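Local coordinates for glutathione-specific gamma-glutamylcyclotransferase (Saccharomyces cerevisiae S288c, PDB 5HWK), which cleaves glutathione into 5-oxo-L-proline and the dipeptide Cys-Gly, acting on glutathione but not on other gamma-glutamyl peptides, at residues G7-G12 / G94-I99; T44-T49 / G188-N193; V56-P61 / V160-I165; T175-A180 / L225-K230; A30-F35 / V124-E129. One frame throughout, in Å; residues are numbered along the deposited sequence. Where two conformers were deposited one is given.

Interaction 1 (G7-G12 / G94-I99); sequences GIWVLG and GVVYYI. With BEZ (benzoic acid), chain C.
Residues I8 to G12 pair antiparallel with V95 to I99, and I8, V10 and G12 form hydrogen-bonded pairs with I99, Y97 and V95. Each of these pairs has two backbone bonds. The I99 N to I8 O bond measures 2.8 Å and is almost straight, at 172°. W9 and L11 sit in the non-hydrogen-bonded pairs, opposite Y98 and V96, and their side chains share one face of the sheet. CB of Y98 sits over the six-membered ring of W9, 3.5 Å from its centroid, a CH-pi contact made over the face. CD1 of Y98 comes over the same indole at 3.4 Å from W9 CE2. The two rings are oblique, with planes at 52°. CG of Y98 is anti to its backbone N (chi1 -178°), which carries the ring along the strand toward G7. There the hydroxyl OH accepts a weak bond from G7 N. A side chain on G7 would clash with this hydroxyl and with I99 O. L11 CD2 touches V96 CG2 at 3.9 Å. On the other face, CD1 of I8 presses on CB of I99 at 3.4 Å, a tight fit. V10 CG2 meets I99 CG1 more easily, at 4.0 Å. The Y97 hydroxyl turns to L16 and R27. Strand 8-12 lies between strands 91-99 and 154-163, W9 and L11 bonding to S159, so the sheet curls into a barrel-like closure. Its end enters the benzoic acid pocket, where G12 CA lies 3.5 Å from BEZ O2. V10, L11 and G12 belong to the probable substrate-binding segment of this gamma-glutamylcyclotransferase fold.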
# COMPACT_ATOMS: atom_id res chain seq x y z
N GLY A 7 -3.54 -20.62 7.72
CA GLY A 7 -2.49 -19.72 7.28
C GLY A 7 -2.93 -18.27 7.42
O GLY A 7 -3.89 -17.95 8.12
N ILE A 8 -2.21 -17.39 6.75
CA ILE A 8 -2.60 -16.00 6.81
C ILE A 8 -2.52 -15.40 5.42
O ILE A 8 -1.73 -15.83 4.56
CB ILE A 8 -1.83 -15.13 7.84
CG1 ILE A 8 -0.45 -14.81 7.30
CG2 ILE A 8 -1.75 -15.82 9.19
CD1 ILE A 8 0.44 -15.94 7.38
N TRP A 9 -3.37 -14.43 5.21
CA TRP A 9 -3.35 -13.61 4.01
C TRP A 9 -2.66 -12.32 4.39
O TRP A 9 -2.97 -11.73 5.41
CB TRP A 9 -4.78 -13.31 3.57
CG TRP A 9 -5.43 -14.59 3.00
CD1 TRP A 9 -6.21 -15.50 3.68
CD2 TRP A 9 -5.34 -15.08 1.65
NE1 TRP A 9 -6.60 -16.49 2.82
CE2 TRP A 9 -6.10 -16.26 1.57
CE3 TRP A 9 -4.71 -14.61 0.50
CZ2 TRP A 9 -6.22 -16.99 0.41
CZ3 TRP A 9 -4.84 -15.32 -0.67
CH2 TRP A 9 -5.60 -16.50 -0.71
N VAL A 10 -1.71 -11.92 3.56
CA VAL A 10 -0.91 -10.71 3.81
C VAL A 10 -1.13 -9.76 2.64
O VAL A 10 -0.89 -10.13 1.50
CB VAL A 10 0.58 -11.07 3.91
CG1 VAL A 10 1.45 -9.79 4.09
CG2 VAL A 10 0.83 -12.03 5.04
N LEU A 11 -1.51 -8.51 2.94
CA LEU A 11 -1.65 -7.50 1.90
C LEU A 11 -0.29 -6.96 1.53
O LEU A 11 0.56 -6.76 2.40
CB LEU A 11 -2.44 -6.32 2.44
CG LEU A 11 -3.92 -6.49 2.74
CD1 LEU A 11 -4.48 -5.15 3.25
CD2 LEU A 11 -4.58 -6.96 1.49
N GLY A 12 -0.07 -6.78 0.23
CA GLY A 12 1.08 -6.02 -0.22
C GLY A 12 0.65 -4.80 -1.00
O GLY A 12 -0.14 -4.90 -1.94
N GLY A 94 -3.17 -3.30 -5.21
CA GLY A 94 -2.06 -4.03 -4.61
C GLY A 94 -2.23 -5.52 -4.87
O GLY A 94 -2.75 -5.93 -5.91
N VAL A 95 -1.75 -6.34 -3.95
CA VAL A 95 -1.91 -7.79 -4.03
C VAL A 95 -2.25 -8.32 -2.65
O VAL A 95 -2.13 -7.63 -1.64
CB VAL A 95 -0.66 -8.53 -4.57
CG1 VAL A 95 -0.31 -8.10 -5.99
CG2 VAL A 95 0.53 -8.38 -3.63
N VAL A 96 -2.64 -9.58 -2.62
CA VAL A 96 -2.78 -10.32 -1.38
C VAL A 96 -2.13 -11.69 -1.56
O VAL A 96 -2.34 -12.36 -2.58
CB VAL A 96 -4.23 -10.33 -0.86
CG1 VAL A 96 -5.09 -11.20 -1.70
CG2 VAL A 96 -4.26 -10.78 0.60
N TYR A 97 -1.29 -12.06 -0.60
CA TYR A 97 -0.57 -13.33 -0.61
C TYR A 97 -1.16 -14.24 0.43
O TYR A 97 -1.58 -13.79 1.49
CB TYR A 97 0.88 -13.08 -0.16
CG TYR A 97 1.70 -12.32 -1.16
CD1 TYR A 97 2.21 -12.99 -2.28
CD2 TYR A 97 1.97 -10.95 -1.04
CE1 TYR A 97 2.95 -12.34 -3.22
CE2 TYR A 97 2.72 -10.27 -2.00
CZ TYR A 97 3.21 -10.99 -3.07
OH TYR A 97 3.95 -10.35 -4.02
N TYR A 98 -1.15 -15.54 0.15
CA TYR A 98 -1.46 -16.51 1.20
C TYR A 98 -0.18 -17.20 1.62
O TYR A 98 0.59 -17.70 0.78
CB TYR A 98 -2.42 -17.58 0.70
CG TYR A 98 -2.80 -18.60 1.78
CD1 TYR A 98 -3.64 -18.25 2.83
CD2 TYR A 98 -2.26 -19.89 1.77
CE1 TYR A 98 -3.99 -19.16 3.81
CE2 TYR A 98 -2.64 -20.82 2.74
CZ TYR A 98 -3.49 -20.44 3.74
OH TYR A 98 -3.85 -21.32 4.73
N ILE A 99 0.03 -17.26 2.92
CA ILE A 99 1.17 -17.91 3.55
C ILE A 99 0.65 -19.11 4.31
O ILE A 99 -0.14 -18.94 5.25
CB ILE A 99 1.92 -16.95 4.49
CG1 ILE A 99 2.18 -15.57 3.85
CG2 ILE A 99 3.19 -17.62 5.05
CD1 ILE A 99 2.99 -15.60 2.60
C BEZ C . 3.99 -3.68 1.56
O1 BEZ C . 4.32 -3.93 0.43
O2 BEZ C . 2.79 -3.80 1.83
C1 BEZ C . 4.97 -3.15 2.56
C2 BEZ C . 4.47 -2.66 3.75
C3 BEZ C . 5.35 -2.09 4.69
C4 BEZ C . 6.71 -2.11 4.47
C5 BEZ C . 7.20 -2.66 3.29
C6 BEZ C . 6.35 -3.17 2.32

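Interaction 2 (T44-T49 / G188-N193); sequences TDHRGT and GPSGSN. With PO4 (phosphate ion), chain D.
R47 and H46 carry most of the contact with G188-N193. NH1 of R47 donates to S192 O over 2.9 Å, a bent bond at 137°. The acceptor is tilted from the guanidinium plane, and the donor stands above the carbonyl plane of S192. CB of S190 lies over one face of the guanidinium, 3.7 Å from R47 NE. The chain of R47 bends at chi2 (-63°), which brings its end round to the 188-191 turn. The second bond runs the other way: S190 N donates to H46 O at 2.9 Å. Close by, OG of S190 sits at the edge of the imidazole, 3.3 Å from H46 CD2. A type I turn from G188 to G191 fixes the opposing backbone. A side chain at G188 would clash with the carbonyls of H46 and G48. Further out, E195 forms a salt bridge with R47 NH1, so that one nitrogen holds both a carbonyl and a carboxylate. With an alanine here, E195 is likely to lose its charged mate and S192 O this donor. On the far side of H46, ND1 donates to phosphate O3 at 2.7 Å, in the ring plane. T44 N and D45 N also bind this ion, with S43, Q116 and N117 completing the site. D45 OD2 is held by N117. The phosphate probably comes from the crystallisation liquor. Strands 187-188 and 191-192 and their turn form a tight beta hairpin, and S192 OG N-caps helix 193-205 by accepting from E195 N. The 44-49 loop packs on both, its H46 about 5 Å from E115, the probable proton acceptor, side chain to side chain.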
# COMPACT_ATOMS: atom_id res chain seq x y z
N THR A 44 15.04 5.94 6.15
CA THR A 44 16.39 6.34 6.54
C THR A 44 17.41 5.25 6.40
O THR A 44 18.59 5.54 6.58
CB THR A 44 16.41 6.93 7.96
OG1 THR A 44 15.96 5.93 8.86
CG2 THR A 44 15.45 8.08 8.04
N ASP A 45 17.01 4.01 6.04
CA ASP A 45 17.95 2.91 5.92
C ASP A 45 17.93 2.27 4.54
O ASP A 45 18.72 1.35 4.29
CB ASP A 45 17.68 1.83 6.98
CG ASP A 45 17.98 2.29 8.40
OD1 ASP A 45 18.90 3.13 8.63
OD2 ASP A 45 17.31 1.79 9.33
N HIS A 46 17.04 2.72 3.65
CA HIS A 46 16.90 2.03 2.37
C HIS A 46 16.93 3.01 1.21
O HIS A 46 17.78 2.88 0.31
CB HIS A 46 15.65 1.17 2.38
CG HIS A 46 15.76 0.06 3.36
ND1 HIS A 46 15.49 0.23 4.70
CD2 HIS A 46 16.17 -1.22 3.21
CE1 HIS A 46 15.72 -0.89 5.34
NE2 HIS A 46 16.13 -1.79 4.46
N ARG A 47 15.99 3.96 1.21
CA ARG A 47 15.84 4.89 0.09
C ARG A 47 16.19 6.31 0.49
O ARG A 47 15.99 7.25 -0.31
CB ARG A 47 14.42 4.80 -0.45
CG ARG A 47 14.05 3.41 -1.00
CD ARG A 47 14.90 3.00 -2.19
NE ARG A 47 14.60 1.60 -2.54
CZ ARG A 47 15.09 1.03 -3.65
NH1 ARG A 47 15.80 1.76 -4.49
NH2 ARG A 47 14.84 -0.25 -3.91
N GLY A 48 16.83 6.46 1.63
CA GLY A 48 17.41 7.71 2.09
C GLY A 48 18.35 7.40 3.23
O GLY A 48 18.67 6.23 3.48
N THR A 49 18.79 8.45 3.94
CA THR A 49 19.71 8.31 5.06
C THR A 49 19.11 9.01 6.28
O THR A 49 18.13 9.75 6.16
CB THR A 49 21.05 8.96 4.71
OG1 THR A 49 20.85 10.38 4.63
CG2 THR A 49 21.63 8.39 3.43
N GLY A 188 19.49 5.70 -0.79
CA GLY A 188 20.15 5.06 0.32
C GLY A 188 20.75 3.74 -0.13
O GLY A 188 20.95 3.49 -1.32
N PRO A 189 21.04 2.87 0.83
CA PRO A 189 21.72 1.61 0.52
C PRO A 189 20.99 0.72 -0.46
O PRO A 189 21.65 -0.09 -1.12
CB PRO A 189 21.83 0.94 1.89
CG PRO A 189 21.90 2.09 2.86
CD PRO A 189 20.96 3.12 2.29
N SER A 190 19.67 0.85 -0.58
CA SER A 190 18.96 0.01 -1.54
C SER A 190 18.94 0.60 -2.94
O SER A 190 18.59 -0.11 -3.88
CB SER A 190 17.53 -0.14 -1.11
OG SER A 190 17.43 -0.73 0.16
N GLY A 191 19.33 1.87 -3.10
CA GLY A 191 19.29 2.56 -4.38
C GLY A 191 18.50 3.82 -4.27
O GLY A 191 18.21 4.31 -3.16
N SER A 192 18.16 4.39 -5.40
CA SER A 192 17.57 5.71 -5.39
C SER A 192 16.12 5.62 -4.95
O SER A 192 15.42 4.59 -5.13
CB SER A 192 17.62 6.38 -6.75
OG SER A 192 16.77 5.71 -7.65
N ASN A 193 15.63 6.71 -4.41
CA ASN A 193 14.21 6.75 -4.05
C ASN A 193 13.37 6.71 -5.32
O ASN A 193 12.29 6.11 -5.34
CB ASN A 193 13.97 8.04 -3.26
CG ASN A 193 12.68 8.06 -2.42
OD1 ASN A 193 12.60 8.94 -1.57
ND2 ASN A 193 11.76 7.12 -2.61
P PO4 D . 13.47 2.65 6.51
O1 PO4 D . 13.65 3.88 7.40
O2 PO4 D . 13.39 1.39 7.35
O3 PO4 D . 14.54 2.62 5.41
O4 PO4 D . 12.10 2.82 5.77

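Interaction 3 (V56-P61 / V160-I165). With BEZ (benzoic acid), chain C.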
# COMPACT_ATOMS: atom_id res chain seq x y z
N VAL A 56 8.67 6.58 1.25
CA VAL A 56 8.20 5.26 0.85
C VAL A 56 6.73 5.15 1.22
O VAL A 56 6.14 6.07 1.79
CB VAL A 56 9.07 4.15 1.49
CG1 VAL A 56 10.48 4.17 0.89
CG2 VAL A 56 9.11 4.26 2.99
N ALA A 57 6.10 4.06 0.79
CA ALA A 57 4.64 3.97 0.85
C ALA A 57 4.11 3.56 2.22
O ALA A 57 4.68 2.69 2.90
CB ALA A 57 4.17 2.94 -0.17
N THR A 58 2.99 4.15 2.59
CA THR A 58 2.18 3.64 3.71
C THR A 58 0.73 3.68 3.29
O THR A 58 0.39 4.25 2.28
CB THR A 58 2.51 4.45 5.00
OG1 THR A 58 1.82 3.84 6.09
CG2 THR A 58 2.06 5.88 4.90
N LEU A 59 -0.14 3.01 4.06
CA LEU A 59 -1.57 3.03 3.79
C LEU A 59 -2.23 3.80 4.92
O LEU A 59 -1.86 3.64 6.08
CB LEU A 59 -2.14 1.62 3.89
CG LEU A 59 -1.95 0.69 2.77
CD1 LEU A 59 -2.77 -0.61 3.11
CD2 LEU A 59 -2.40 1.30 1.46
N ILE A 60 -3.22 4.60 4.58
CA ILE A 60 -3.95 5.35 5.58
C ILE A 60 -5.40 4.88 5.55
O ILE A 60 -6.03 4.89 4.48
CB ILE A 60 -3.85 6.85 5.32
CG1 ILE A 60 -2.37 7.18 5.14
CG2 ILE A 60 -4.48 7.59 6.46
CD1 ILE A 60 -2.20 8.26 4.24
N PRO A 61 -5.95 4.42 6.66
CA PRO A 61 -7.32 3.94 6.64
C PRO A 61 -8.31 5.08 6.57
O PRO A 61 -8.06 6.19 7.04
CB PRO A 61 -7.48 3.20 7.97
CG PRO A 61 -6.49 3.83 8.85
CD PRO A 61 -5.31 4.20 7.97
N VAL A 160 -1.32 -6.75 7.53
CA VAL A 160 -0.72 -5.70 6.71
C VAL A 160 0.23 -4.92 7.59
O VAL A 160 -0.03 -4.69 8.76
CB VAL A 160 -1.87 -4.82 6.13
CG1 VAL A 160 -2.69 -4.15 7.26
CG2 VAL A 160 -1.33 -3.75 5.13
N TYR A 161 1.35 -4.45 7.01
CA TYR A 161 2.28 -3.56 7.71
C TYR A 161 2.00 -2.13 7.30
O TYR A 161 1.99 -1.82 6.11
CB TYR A 161 3.72 -3.91 7.33
CG TYR A 161 4.33 -5.05 8.10
CD1 TYR A 161 4.76 -4.88 9.43
CD2 TYR A 161 4.39 -6.33 7.55
CE1 TYR A 161 5.35 -5.92 10.14
CE2 TYR A 161 4.97 -7.38 8.25
CZ TYR A 161 5.40 -7.18 9.57
OH TYR A 161 6.02 -8.17 10.29
N ILE A 162 1.81 -1.26 8.29
CA ILE A 162 1.38 0.12 8.08
C ILE A 162 2.27 1.04 8.89
O ILE A 162 2.59 0.73 10.04
CB ILE A 162 -0.08 0.33 8.57
CG1 ILE A 162 -1.00 -0.49 7.66
CG2 ILE A 162 -0.44 1.83 8.57
CD1 ILE A 162 -2.47 -0.38 7.99
N GLY A 163 2.67 2.18 8.30
CA GLY A 163 3.21 3.29 9.09
C GLY A 163 2.05 4.14 9.52
O GLY A 163 1.49 4.84 8.69
N THR A 164 1.61 4.02 10.77
CA THR A 164 0.41 4.75 11.16
C THR A 164 0.74 6.25 11.33
O THR A 164 1.92 6.67 11.41
CB THR A 164 -0.13 4.25 12.49
OG1 THR A 164 0.81 4.60 13.49
CG2 THR A 164 -0.38 2.73 12.49
N ILE A 165 -0.33 7.04 11.47
CA ILE A 165 -0.17 8.49 11.61
C ILE A 165 0.67 8.91 12.82
O ILE A 165 1.28 9.99 12.80
CB ILE A 165 -1.51 9.22 11.49
CG1 ILE A 165 -2.36 8.99 12.75
CG2 ILE A 165 -2.24 8.80 10.21
CD1 ILE A 165 -3.73 9.67 12.75
C BEZ C . 3.99 -3.68 1.56
O1 BEZ C . 4.32 -3.93 0.43
O2 BEZ C . 2.79 -3.80 1.83
C1 BEZ C . 4.97 -3.15 2.56
C2 BEZ C . 4.47 -2.66 3.75
C3 BEZ C . 5.35 -2.09 4.69
C4 BEZ C . 6.71 -2.11 4.47
C5 BEZ C . 7.20 -2.66 3.29
C6 BEZ C . 6.35 -3.17 2.32
O HOH W 1 -1.33 5.32 8.22
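T58 reaches the G163 peptide with its hydroxyl. Its CB faces G163 and stays 3.8 Å from G163 O. Beyond it, OG1 is anti to the backbone N (chi1 -174°), and this rotation brings the oxygen onto the G163 peptide. OG1 donates to G163 O at 2.8 Å. The bond comes in from the side of the carbonyl, at a C=O...donor angle of 112°, and is tilted from its plane. OG1 also lies 2.9 Å from G163 N. The other branch, CG2, grazes the same carbonyl oxygen. G163 O has a further donor, a water that also donates to L59 O and so bridges the two backbones. A valine in its place would probably leave G163 O with the water but without its hydroxyl donor. Next along, CG2 of I162 comes within 3.4 Å of L59 O. CD1 of L59 meets CG2 of V160 at 4.0 Å, and both side chains also touch Y13. The segments 56-61 and 160-163 run almost at right angles (96°), their axes 5.5 Å apart at closest, and no backbone hydrogen bond joins them. Y161 lies at the benzoic acid, its O 3.5 Å from BEZ C2, and that O accepts a bond from the Y13 hydroxyl. This is a buried, nearly orthogonal crossing of the three-stranded sheet over the six-stranded one, beside the ligand pocket.

Interaction 4 (T175-A180 / L225-K230)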
# COMPACT_ATOMS: atom_id res chain seq x y z
N THR A 175 2.16 17.56 0.15
CA THR A 175 1.70 17.69 -1.22
C THR A 175 2.59 16.87 -2.16
O THR A 175 3.73 16.51 -1.84
CB THR A 175 1.75 19.14 -1.69
OG1 THR A 175 3.12 19.51 -1.80
CG2 THR A 175 1.03 20.08 -0.70
N VAL A 176 2.05 16.56 -3.35
CA VAL A 176 2.85 15.85 -4.35
C VAL A 176 4.14 16.61 -4.66
O VAL A 176 5.22 16.01 -4.79
CB VAL A 176 2.01 15.59 -5.60
CG1 VAL A 176 2.87 15.40 -6.81
CG2 VAL A 176 1.14 14.37 -5.37
N ASP A 177 4.07 17.95 -4.73
CA ASP A 177 5.28 18.72 -5.03
C ASP A 177 6.34 18.51 -3.94
O ASP A 177 7.53 18.28 -4.23
CB ASP A 177 4.95 20.20 -5.17
CG ASP A 177 6.11 20.99 -5.68
OD1 ASP A 177 6.53 20.71 -6.83
OD2 ASP A 177 6.61 21.89 -4.96
N GLU A 178 5.94 18.64 -2.67
CA GLU A 178 6.85 18.40 -1.55
C GLU A 178 7.45 17.00 -1.57
O GLU A 178 8.67 16.84 -1.42
CB GLU A 178 6.15 18.68 -0.20
CG GLU A 178 5.82 20.17 0.09
CD GLU A 178 4.65 20.43 1.11
OE1 GLU A 178 3.89 19.51 1.56
OE2 GLU A 178 4.50 21.63 1.46
N THR A 179 6.59 15.97 -1.74
CA THR A 179 7.10 14.61 -1.74
C THR A 179 8.02 14.39 -2.92
O THR A 179 9.08 13.76 -2.79
CB THR A 179 5.93 13.63 -1.79
OG1 THR A 179 5.06 13.92 -0.68
CG2 THR A 179 6.38 12.19 -1.68
N ALA A 180 7.64 14.90 -4.09
CA ALA A 180 8.44 14.69 -5.29
C ALA A 180 9.83 15.31 -5.18
O ALA A 180 10.81 14.72 -5.67
CB ALA A 180 7.70 15.24 -6.50
N LEU A 225 4.71 10.54 -9.87
CA LEU A 225 5.77 10.19 -10.81
C LEU A 225 5.97 11.30 -11.83
O LEU A 225 7.11 11.62 -12.16
CB LEU A 225 5.45 8.86 -11.50
CG LEU A 225 6.50 8.31 -12.50
CD1 LEU A 225 7.91 8.24 -11.90
CD2 LEU A 225 6.09 6.94 -13.05
N GLU A 226 4.89 11.92 -12.33
CA GLU A 226 5.03 13.02 -13.29
C GLU A 226 5.82 14.16 -12.67
O GLU A 226 6.68 14.76 -13.32
CB GLU A 226 3.67 13.52 -13.75
CG GLU A 226 2.95 12.60 -14.72
N THR A 227 5.56 14.44 -11.39
CA THR A 227 6.24 15.55 -10.74
C THR A 227 7.70 15.23 -10.45
O THR A 227 8.57 16.08 -10.65
CB THR A 227 5.50 15.92 -9.46
OG1 THR A 227 4.13 16.16 -9.78
CG2 THR A 227 6.11 17.20 -8.86
N VAL A 228 7.99 14.00 -10.00
CA VAL A 228 9.37 13.57 -9.82
C VAL A 228 10.13 13.67 -11.14
O VAL A 228 11.26 14.15 -11.19
CB VAL A 228 9.41 12.12 -9.28
CG1 VAL A 228 10.82 11.54 -9.34
CG2 VAL A 228 8.94 12.10 -7.85
N ASN A 229 9.51 13.24 -12.24
CA ASN A 229 10.19 13.35 -13.53
C ASN A 229 10.46 14.81 -13.90
O ASN A 229 11.50 15.12 -14.50
CB ASN A 229 9.38 12.65 -14.63
CG ASN A 229 9.47 11.12 -14.54
OD1 ASN A 229 10.42 10.58 -13.99
ND2 ASN A 229 8.48 10.42 -15.12
N LYS A 230 9.55 15.73 -13.55
CA LYS A 230 9.81 17.14 -13.82
C LYS A 230 11.02 17.62 -13.04
O LYS A 230 11.85 18.38 -13.58
CB LYS A 230 8.60 17.98 -13.44
CG LYS A 230 7.43 17.84 -14.36
CD LYS A 230 6.41 18.94 -14.10
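V176 and A180 pack against T227 and V228 in a helix-helix contact between helices 176-185 and 219-232. The axes of the two short segments cross at -53° and pass 8.8 Å apart. The small side chain of A180 probably helps the helices come this close, its CA lying 4.8 Å from V228 CA. T227 points its CB at the first helix and divides its branches. OG1 is anti to the carbonyl carbon (chi1 -54°). It bonds back to A223 O in its own helix, yet also touches V176 CG1 at 3.3 Å. CG2 goes the other way, onto A180 CB at 3.5 Å, a tight carbon pair. V228 presents CG2 to the same methyl of A180, 3.6 Å away. Toward the exposed side, D177 CB points away from the other helix, but CG is anti to the backbone N (chi1 -171°), which brings OD1 toward T227 CG2; OD1 bonds to the Y231 hydroxyl. V228 also touches Y194 and L197 of helix 193-205. Helix 176-185 begins with a capping box. T175 OG1 accepts from E178 N at 3.1 Å, and T175 N returns a bond of 3.0 Å to E178 OE1, from above the carboxylate plane.

Interaction 5 (A30-F35 / V124-E129); sequences AIIHGF and VEVHLE
I32 and L128 make the tight, buried side of this antiparallel pairing. They form a non-hydrogen-bonded pair and their side chains run side by side. CG1 of I32 touches CD2 of L128 at 3.8 Å, while CG2 of I32 meets V126 CG2 at 3.7 Å. F35 adds its ring edge to V124 CG2 at 4.3 Å, a looser touch. I31 and E129 form the adjacent hydrogen-bonded pair, with I31 N donating to E129 O at 2.7 Å. H33 N donates to H127 O at 3.0 Å.

The other side is polar and partly exposed. The H33 and H127 rings form an offset stack, with centroids 4.5 Å apart and planes at 20°. ND1 of H127 lies over one face of the H33 ring. The H33 ring also points NE2 at E129 OE1 in a histidine-carboxylate hydrogen bond; its modelled length is implausibly short and so doubtful. D88 grips both rings, its backbone O accepting from H33 ND1 and its carboxylate OD1 bonded to H127 ND1. The backbones part past H33, where a water spans the gap, donating to H33 O at 2.8 Å and accepting from H127 N.

Strand 26-33 lies in the six-stranded sheet with 91-99 on one flank and 119-129 on the other. L128 touches L156 of strand 154-163 and V96 of strand 91-99, and F35 reaches L59 and P61 of strand 54-61.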
# COMPACT_ATOMS: atom_id res chain seq x y z
N ALA A 30 -5.20 -7.27 -6.41
CA ALA A 30 -6.34 -6.88 -5.60
C ALA A 30 -6.59 -5.39 -5.68
O ALA A 30 -5.66 -4.58 -5.58
CB ALA A 30 -6.13 -7.23 -4.12
N ILE A 31 -7.87 -5.04 -5.82
CA ILE A 31 -8.37 -3.72 -5.49
C ILE A 31 -8.69 -3.77 -4.01
O ILE A 31 -9.63 -4.47 -3.60
CB ILE A 31 -9.59 -3.38 -6.34
CG1 ILE A 31 -9.28 -3.49 -7.84
CG2 ILE A 31 -10.17 -2.02 -5.94
CD1 ILE A 31 -10.52 -3.29 -8.72
N ILE A 32 -7.91 -3.08 -3.19
CA ILE A 32 -8.07 -3.06 -1.75
C ILE A 32 -8.93 -1.85 -1.40
O ILE A 32 -8.55 -0.72 -1.69
CB ILE A 32 -6.70 -2.96 -1.06
CG1 ILE A 32 -5.76 -4.07 -1.54
CG2 ILE A 32 -6.85 -2.99 0.45
CD1 ILE A 32 -4.28 -3.79 -1.21
N HIS A 33 -10.08 -2.09 -0.76
CA HIS A 33 -10.95 -0.99 -0.37
C HIS A 33 -10.67 -0.57 1.06
O HIS A 33 -10.21 -1.38 1.88
CB HIS A 33 -12.40 -1.43 -0.49
CG HIS A 33 -12.86 -1.56 -1.90
ND1 HIS A 33 -13.55 -0.57 -2.55
CD2 HIS A 33 -12.71 -2.57 -2.79
CE1 HIS A 33 -13.83 -0.96 -3.78
NE2 HIS A 33 -13.32 -2.17 -3.95
N GLY A 34 -10.89 0.71 1.34
CA GLY A 34 -10.85 1.20 2.70
C GLY A 34 -9.57 1.91 3.10
O GLY A 34 -9.47 2.36 4.25
N PHE A 35 -8.58 2.03 2.20
CA PHE A 35 -7.28 2.62 2.50
C PHE A 35 -6.85 3.45 1.30
O PHE A 35 -7.18 3.12 0.16
CB PHE A 35 -6.23 1.53 2.72
CG PHE A 35 -6.46 0.68 3.96
CD1 PHE A 35 -7.27 -0.46 3.92
CD2 PHE A 35 -5.88 1.04 5.17
CE1 PHE A 35 -7.48 -1.21 5.07
CE2 PHE A 35 -6.10 0.28 6.33
CZ PHE A 35 -6.88 -0.84 6.27
N VAL A 124 -6.63 -6.89 9.82
CA VAL A 124 -7.79 -6.14 9.40
C VAL A 124 -8.64 -6.99 8.48
O VAL A 124 -8.13 -7.82 7.75
CB VAL A 124 -7.44 -4.78 8.78
CG1 VAL A 124 -6.65 -4.96 7.48
CG2 VAL A 124 -8.69 -3.94 8.61
N GLU A 125 -9.95 -6.80 8.55
CA GLU A 125 -10.87 -7.43 7.61
C GLU A 125 -11.06 -6.47 6.44
O GLU A 125 -11.45 -5.32 6.65
CB GLU A 125 -12.23 -7.68 8.28
CG GLU A 125 -12.25 -8.92 9.16
CD GLU A 125 -13.58 -9.11 9.90
OE1 GLU A 125 -14.35 -8.15 10.03
OE2 GLU A 125 -13.86 -10.23 10.37
N VAL A 126 -10.77 -6.92 5.22
CA VAL A 126 -10.77 -6.02 4.07
C VAL A 126 -11.65 -6.52 2.93
O VAL A 126 -11.71 -7.72 2.64
CB VAL A 126 -9.34 -5.72 3.58
CG1 VAL A 126 -8.66 -6.95 3.07
CG2 VAL A 126 -9.36 -4.64 2.55
N HIS A 127 -12.37 -5.59 2.31
CA HIS A 127 -13.11 -5.84 1.08
C HIS A 127 -12.16 -5.73 -0.11
O HIS A 127 -11.61 -4.65 -0.39
CB HIS A 127 -14.25 -4.84 0.94
CG HIS A 127 -15.02 -4.99 -0.33
ND1 HIS A 127 -15.58 -3.92 -1.00
CD2 HIS A 127 -15.33 -6.09 -1.06
CE1 HIS A 127 -16.19 -4.35 -2.09
NE2 HIS A 127 -16.05 -5.67 -2.15
N LEU A 128 -12.03 -6.83 -0.86
CA LEU A 128 -11.13 -6.95 -2.00
C LEU A 128 -11.93 -7.26 -3.25
O LEU A 128 -12.95 -7.96 -3.20
CB LEU A 128 -10.15 -8.08 -1.79
CG LEU A 128 -9.23 -7.93 -0.58
CD1 LEU A 128 -8.31 -9.11 -0.48
CD2 LEU A 128 -8.43 -6.63 -0.65
N GLU A 129 -11.44 -6.77 -4.39
CA GLU A 129 -11.90 -7.22 -5.69
C GLU A 129 -10.67 -7.59 -6.51
O GLU A 129 -9.55 -7.13 -6.23
CB GLU A 129 -12.64 -6.13 -6.47
CG GLU A 129 -13.87 -5.53 -5.82
CD GLU A 129 -14.26 -4.22 -6.48
OE1 GLU A 129 -13.71 -3.16 -6.09
OE2 GLU A 129 -15.09 -4.25 -7.41
O HOH W 2 -12.30 -2.77 3.05

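Interactions 1, 3 and 5 form the connected centre of the fold. All three reach the six-stranded sheet. Interactions 1 and 5 have centres about 11 Å apart and meet where strands 91-99 and 26-33 are neighbours. Interaction 3 joins this sheet to the three-stranded one, touching interaction 1 through L11 and V160 and interaction 5 through F35. Interactions 1 and 3 both border the benzoic acid. Along the chain, interaction 3 is nested inside the loop closed by interaction 2, and R47 packs on V56. Interaction 4 joins two later helices, its centre about 30 Å from that of interaction 1. The pocket is thus built from parts distant in sequence.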